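Local atomic coordinates of extracellular solute-binding protein, family 1 (Bifidobacterium longum subsp. infantis ATCC 15697, PDB entry 3OMB), a protein that probably binds a solute, perhaps a carbohydrate, outside the cell for uptake by an ABC transporter, and carries a bound magnesium ion. Residues Asn480-Glu485 and Leu519-Lys524; Lys139-Asp144 and Leu349-Leu354. All coordinates share one frame; numbering follows the deposited sequence.

Contact 1 of 2, residues Asn480-Glu485 and Leu519-Lys524; sequences NTNNAE and LQESTK
N482 on helix 473-486 reaches across to E521 and S522 on helix 519-534 through a single nitrogen. Its CG stands anti to the carbonyl carbon (chi1 -74°), and its first carbon points to the other helix. ND2 spends both hydrogens there. One goes to E521 OE1, 3.0 Å from N482 ND2 on the anti side of the carboxylate, with a nearly straight angle of 169° at the hydrogen. The other goes to S522 OG, also 3.0 Å from N482 ND2. Both acceptors lie close to the amide plane, so the pair fixes the flip of the amide. The E521 carboxylate is nearly coplanar with it, 20° off, although the two side chains cross at about a right angle. With an alanine here, E521 OE1 and S522 OG are likely to lose their shared donor, and a gap would open between the helices. A water may also link N483 OD1 to S522 OG, but its short distance to N483 OD1 makes this doubtful. The buried asparagine thus joins two helices of the C-terminal helical run, away from the magnesium site. If ionised, the E521 carboxylate would probably bind N482 ND2 more strongly than a neutral acceptor.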
loop_
_atom_site.group_PDB
_atom_site.type_symbol
_atom_site.label_atom_id
_atom_site.label_comp_id
_atom_site.label_asym_id
_atom_site.label_seq_id
_atom_site.Cartn_x
_atom_site.Cartn_y
_atom_site.Cartn_z
ATOM N N ASN A 480 5.508 15.767 10.713
ATOM C CA ASN A 480 4.503 16.453 9.861
ATOM C C ASN A 480 4.846 17.896 9.520
ATOM O O ASN A 480 4.681 18.333 8.377
ATOM C CB ASN A 480 3.116 16.423 10.512
ATOM C CG ASN A 480 2.467 15.073 10.404
ATOM O OD1 ASN A 480 2.729 14.332 9.456
ATOM N ND2 ASN A 480 1.631 14.726 11.383
ATOM N N THR A 481 5.302 18.639 10.519
ATOM C CA THR A 481 5.726 20.017 10.316
ATOM C C THR A 481 6.883 20.022 9.303
ATOM O O THR A 481 6.866 20.796 8.349
ATOM C CB THR A 481 6.200 20.650 11.655
ATOM O OG1 THR A 481 5.099 20.701 12.585
ATOM C CG2 THR A 481 6.776 22.051 11.436
ATOM N N ASN A 482 7.874 19.159 9.510
ATOM C CA ASN A 482 9.042 19.112 8.628
ATOM C C ASN A 482 8.665 18.664 7.223
ATOM O O ASN A 482 9.210 19.156 6.222
ATOM C CB ASN A 482 10.113 18.166 9.171
ATOM C CG ASN A 482 10.849 18.733 10.366
ATOM O OD1 ASN A 482 10.569 19.838 10.834
ATOM N ND2 ASN A 482 11.791 17.963 10.878
ATOM N N ASN A 483 7.723 17.734 7.157
ATOM C CA ASN A 483 7.239 17.227 5.887
ATOM C C ASN A 483 6.596 18.296 5.027
ATOM O O ASN A 483 6.683 18.226 3.795
ATOM C CB ASN A 483 6.248 16.095 6.105
ATOM C CG ASN A 483 6.919 14.737 6.131
ATOM O OD1 ASN A 483 8.127 14.633 5.924
ATOM N ND2 ASN A 483 6.135 13.681 6.389
ATOM N N ALA A 484 5.934 19.261 5.667
ATOM C CA ALA A 484 5.296 20.348 4.930
ATOM C C ALA A 484 6.359 21.268 4.346
ATOM O O ALA A 484 6.177 21.807 3.270
ATOM C CB ALA A 484 4.318 21.129 5.818
ATOM N N GLU A 485 7.477 21.448 5.045
ATOM C CA GLU A 485 8.586 22.232 4.495
ATOM C C GLU A 485 9.387 21.429 3.464
ATOM O O GLU A 485 9.719 21.955 2.421
ATOM C CB GLU A 485 9.486 22.819 5.604
ATOM C CG GLU A 485 8.691 23.449 6.777
ATOM C CD GLU A 485 9.320 24.718 7.378
ATOM O OE1 GLU A 485 10.577 24.815 7.442
ATOM O OE2 GLU A 485 8.536 25.620 7.822
ATOM N N LEU A 519 15.356 18.408 7.416
ATOM C CA LEU A 519 15.507 17.045 6.894
ATOM C C LEU A 519 16.356 16.141 7.789
ATOM O O LEU A 519 16.017 14.975 8.016
ATOM C CB LEU A 519 16.057 17.028 5.466
ATOM C CG LEU A 519 16.165 15.599 4.917
ATOM C CD1 LEU A 519 14.781 14.903 4.868
ATOM C CD2 LEU A 519 16.785 15.596 3.561
ATOM N N GLN A 520 17.458 16.685 8.298
ATOM C CA GLN A 520 18.363 15.917 9.146
ATOM C C GLN A 520 17.737 15.618 10.483
ATOM O O GLN A 520 18.046 14.599 11.096
ATOM C CB GLN A 520 19.627 16.700 9.372
ATOM C CG GLN A 520 20.234 17.216 8.108
ATOM C CD GLN A 520 21.381 16.380 7.698
ATOM O OE1 GLN A 520 21.186 15.292 7.161
ATOM N NE2 GLN A 520 22.601 16.863 7.950
ATOM N N GLU A 521 16.866 16.514 10.941
ATOM C CA GLU A 521 16.091 16.267 12.157
ATOM C C GLU A 521 15.128 15.101 11.977
ATOM O O GLU A 521 15.044 14.232 12.838
ATOM C CB GLU A 521 15.326 17.518 12.577
ATOM C CG GLU A 521 14.582 17.336 13.881
ATOM C CD GLU A 521 13.780 18.553 14.245
ATOM O OE1 GLU A 521 13.031 19.066 13.376
ATOM O OE2 GLU A 521 13.901 19.008 15.398
ATOM N N SER A 522 14.417 15.092 10.850
ATOM C CA SER A 522 13.524 14.004 10.508
ATOM C C SER A 522 14.257 12.678 10.424
ATOM O O SER A 522 13.816 11.675 11.000
ATOM C CB SER A 522 12.781 14.313 9.192
ATOM O OG SER A 522 11.907 15.413 9.395
ATOM N N THR A 523 15.374 12.666 9.713
ATOM C CA THR A 523 16.220 11.474 9.639
ATOM C C THR A 523 16.585 10.926 11.033
ATOM O O THR A 523 16.453 9.726 11.295
ATOM C CB THR A 523 17.462 11.784 8.803
ATOM O OG1 THR A 523 17.014 12.195 7.506
ATOM C CG2 THR A 523 18.333 10.521 8.619
ATOM N N LYS A 524 16.983 11.827 11.926
ATOM C CA LYS A 524 17.357 11.461 13.288
ATOM C C LYS A 524 16.163 10.907 14.086
ATOM O O LYS A 524 16.287 9.912 14.814
ATOM C CB LYS A 524 17.982 12.651 14.017
ATOM C CG LYS A 524 18.359 12.322 15.483
ATOM C CD LYS A 524 19.454 13.246 15.987
ATOM C CE LYS A 524 18.979 14.680 16.069
ATOM N NZ LYS A 524 20.030 15.516 16.765
HETATM O O HOH W 1 9.630 14.741 7.979
#

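Contact 2 of 2, residues Lys139-Asp144 and Leu349-Leu354; sequences KKMSTD and LSPAGL
M141, a selenomethionine in this crystal, makes the apolar contacts to L349 and P351. It sits on helix 136-142, and its first carbon points at the segment 349-354. The chain is extended beyond CG, with chi2 at -172° and chi3 at -162°. This stretches the selenium and the terminal methyl out across the facing backbone. The methyl packs against the base of L349, with M141 CE 3.6 Å from L349 CB. The branched end of the leucine is not what it touches. The selenium lies beside the proline ring, with M141 SE 4.0 Å from P351 CG and the CB and CD carbons only slightly farther off.

The same selenium also packs on the main chain. M141 SE is 3.9 Å from S350 C and 3.8 Å from P351 N, so it rests against the peptide link ahead of the proline. S350 turns its own side chain away from the helix.

The chain turns a corner at P351. Strand 349-350 pairs antiparallel with strand 152-155, while strand 352-356 is an outermost member of a four-stranded mixed sheet, probably in one lobe of a type 2 solute-binding fold. G353 and L354 both face I152 in a classic beta bulge. M141 thus packs a helix against the point where the chain passes from one sheet to the other. A153 of strand 152-155 and D464 of a loop also touch its side chain.

Hydrogen bonds shape the helix end behind this packing. T143 is the first residue to leave helical angles. Its OG1 donates back to K139 O at 2.8 Å, approaching 30° out of the carbonyl plane. S142 OG hydrogen-bonds to both A138 O and A153 N, which ties the last turn to strand 152-155.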
loop_
_atom_site.group_PDB
_atom_site.type_symbol
_atom_site.label_atom_id
_atom_site.label_comp_id
_atom_site.label_asym_id
_atom_site.label_seq_id
_atom_site.Cartn_x
_atom_site.Cartn_y
_atom_site.Cartn_z
ATOM N N LYS A 139 1.702 -8.065 15.494
ATOM C CA LYS A 139 1.859 -7.740 16.915
ATOM C C LYS A 139 2.647 -6.444 17.084
ATOM O O LYS A 139 2.269 -5.568 17.872
ATOM C CB LYS A 139 2.570 -8.871 17.646
ATOM C CG LYS A 139 2.709 -8.611 19.131
ATOM C CD LYS A 139 2.625 -9.918 19.883
ATOM C CE LYS A 139 3.939 -10.350 20.435
ATOM N NZ LYS A 139 3.638 -11.296 21.566
ATOM N N LYS A 140 3.726 -6.324 16.324
ATOM C CA LYS A 140 4.601 -5.179 16.437
ATOM C C LYS A 140 3.928 -3.920 15.916
ATOM O O LYS A 140 4.019 -2.869 16.553
ATOM C CB LYS A 140 5.922 -5.449 15.732
ATOM C CG LYS A 140 6.867 -6.366 16.497
ATOM C CD LYS A 140 8.204 -6.401 15.767
ATOM C CE LYS A 140 8.788 -7.784 15.638
ATOM N NZ LYS A 140 9.295 -8.203 16.961
HETATM N N MSE A 141 3.233 -4.036 14.785
HETATM C CA MSE A 141 2.355 -2.971 14.284
HETATM C C MSE A 141 1.303 -2.530 15.305
HETATM O O MSE A 141 0.981 -1.338 15.414
HETATM C CB MSE A 141 1.599 -3.440 13.056
HETATM C CG MSE A 141 2.266 -3.165 11.768
HETATM SE SE MSE A 141 0.975 -3.611 10.346
HETATM C CE MSE A 141 2.287 -3.720 8.920
ATOM N N SER A 142 0.773 -3.488 16.045
ATOM C CA SER A 142 -0.335 -3.206 16.962
ATOM C C SER A 142 0.066 -2.689 18.333
ATOM O O SER A 142 -0.777 -2.155 19.049
ATOM C CB SER A 142 -1.219 -4.432 17.116
ATOM O OG SER A 142 -1.673 -4.849 15.841
ATOM N N THR A 143 1.350 -2.825 18.680
ATOM C CA THR A 143 1.877 -2.518 20.014
ATOM C C THR A 143 2.882 -1.364 19.926
ATOM O O THR A 143 3.840 -1.405 19.127
ATOM C CB THR A 143 2.611 -3.747 20.607
ATOM O OG1 THR A 143 1.752 -4.886 20.556
ATOM C CG2 THR A 143 3.067 -3.519 22.051
ATOM N N ASP A 144 2.675 -0.340 20.745
ATOM C CA ASP A 144 3.621 0.755 20.765
ATOM C C ASP A 144 4.782 0.456 21.716
ATOM O O ASP A 144 4.858 -0.617 22.335
ATOM C CB ASP A 144 2.943 2.098 21.073
ATOM C CG ASP A 144 2.291 2.133 22.451
ATOM O OD1 ASP A 144 2.762 1.440 23.384
ATOM O OD2 ASP A 144 1.306 2.883 22.607
ATOM N N LEU A 349 -0.357 -7.042 5.610
ATOM C CA LEU A 349 -0.681 -6.374 6.860
ATOM C C LEU A 349 -0.869 -4.884 6.710
ATOM O O LEU A 349 -0.235 -4.237 5.883
ATOM C CB LEU A 349 0.402 -6.623 7.909
ATOM C CG LEU A 349 0.692 -8.092 8.209
ATOM C CD1 LEU A 349 1.908 -8.198 9.120
ATOM C CD2 LEU A 349 -0.535 -8.842 8.796
ATOM N N SER A 350 -1.745 -4.341 7.543
ATOM C CA SER A 350 -2.126 -2.947 7.455
ATOM C C SER A 350 -2.413 -2.451 8.871
ATOM O O SER A 350 -3.147 -3.103 9.607
ATOM C CB SER A 350 -3.346 -2.823 6.538
ATOM O OG SER A 350 -3.993 -1.586 6.715
ATOM N N PRO A 351 -1.798 -1.317 9.273
ATOM C CA PRO A 351 -1.938 -0.931 10.673
ATOM C C PRO A 351 -3.290 -0.295 10.919
ATOM O O PRO A 351 -3.997 0.033 9.964
ATOM C CB PRO A 351 -0.818 0.099 10.889
ATOM C CG PRO A 351 -0.032 0.164 9.599
ATOM C CD PRO A 351 -0.888 -0.425 8.526
ATOM N N ALA A 352 -3.652 -0.164 12.195
ATOM C CA ALA A 352 -4.798 0.645 12.617
ATOM C C ALA A 352 -6.167 0.222 12.079
ATOM O O ALA A 352 -6.929 1.038 11.567
ATOM C CB ALA A 352 -4.526 2.142 12.309
ATOM N N GLY A 353 -6.485 -1.051 12.207
ATOM C CA GLY A 353 -7.778 -1.539 11.769
ATOM C C GLY A 353 -8.843 -1.436 12.849
ATOM O O GLY A 353 -9.919 -0.897 12.589
ATOM N N LEU A 354 -8.560 -1.949 14.049
ATOM C CA LEU A 354 -9.545 -1.930 15.124
ATOM C C LEU A 354 -9.178 -1.089 16.344
ATOM O O LEU A 354 -8.092 -1.239 16.894
ATOM C CB LEU A 354 -9.889 -3.356 15.566
ATOM C CG LEU A 354 -11.168 -3.408 16.424
ATOM C CD1 LEU A 354 -12.203 -4.331 15.863
ATOM C CD2 LEU A 354 -10.793 -3.789 17.838
#

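In the fold
Contacts 1 and 2 are separate. Their centres lie about 24 Å apart and their nearest atoms about 14 Å apart. Along the chain they follow in series, with contact 2 closing before contact 1 opens. Contact 2 spans 204 intervening residues. Its centre is about 14 Å from the centre of the chain. Contact 1 spans only 33, most of them helical, within the C-terminal run of helices. It lies farther out, about 22 Å from that centre. Contact 2 is apolar, contact 1 polar. Both lie away from the magnesium site formed by D199, N201, N203, Q205, D207 and E208.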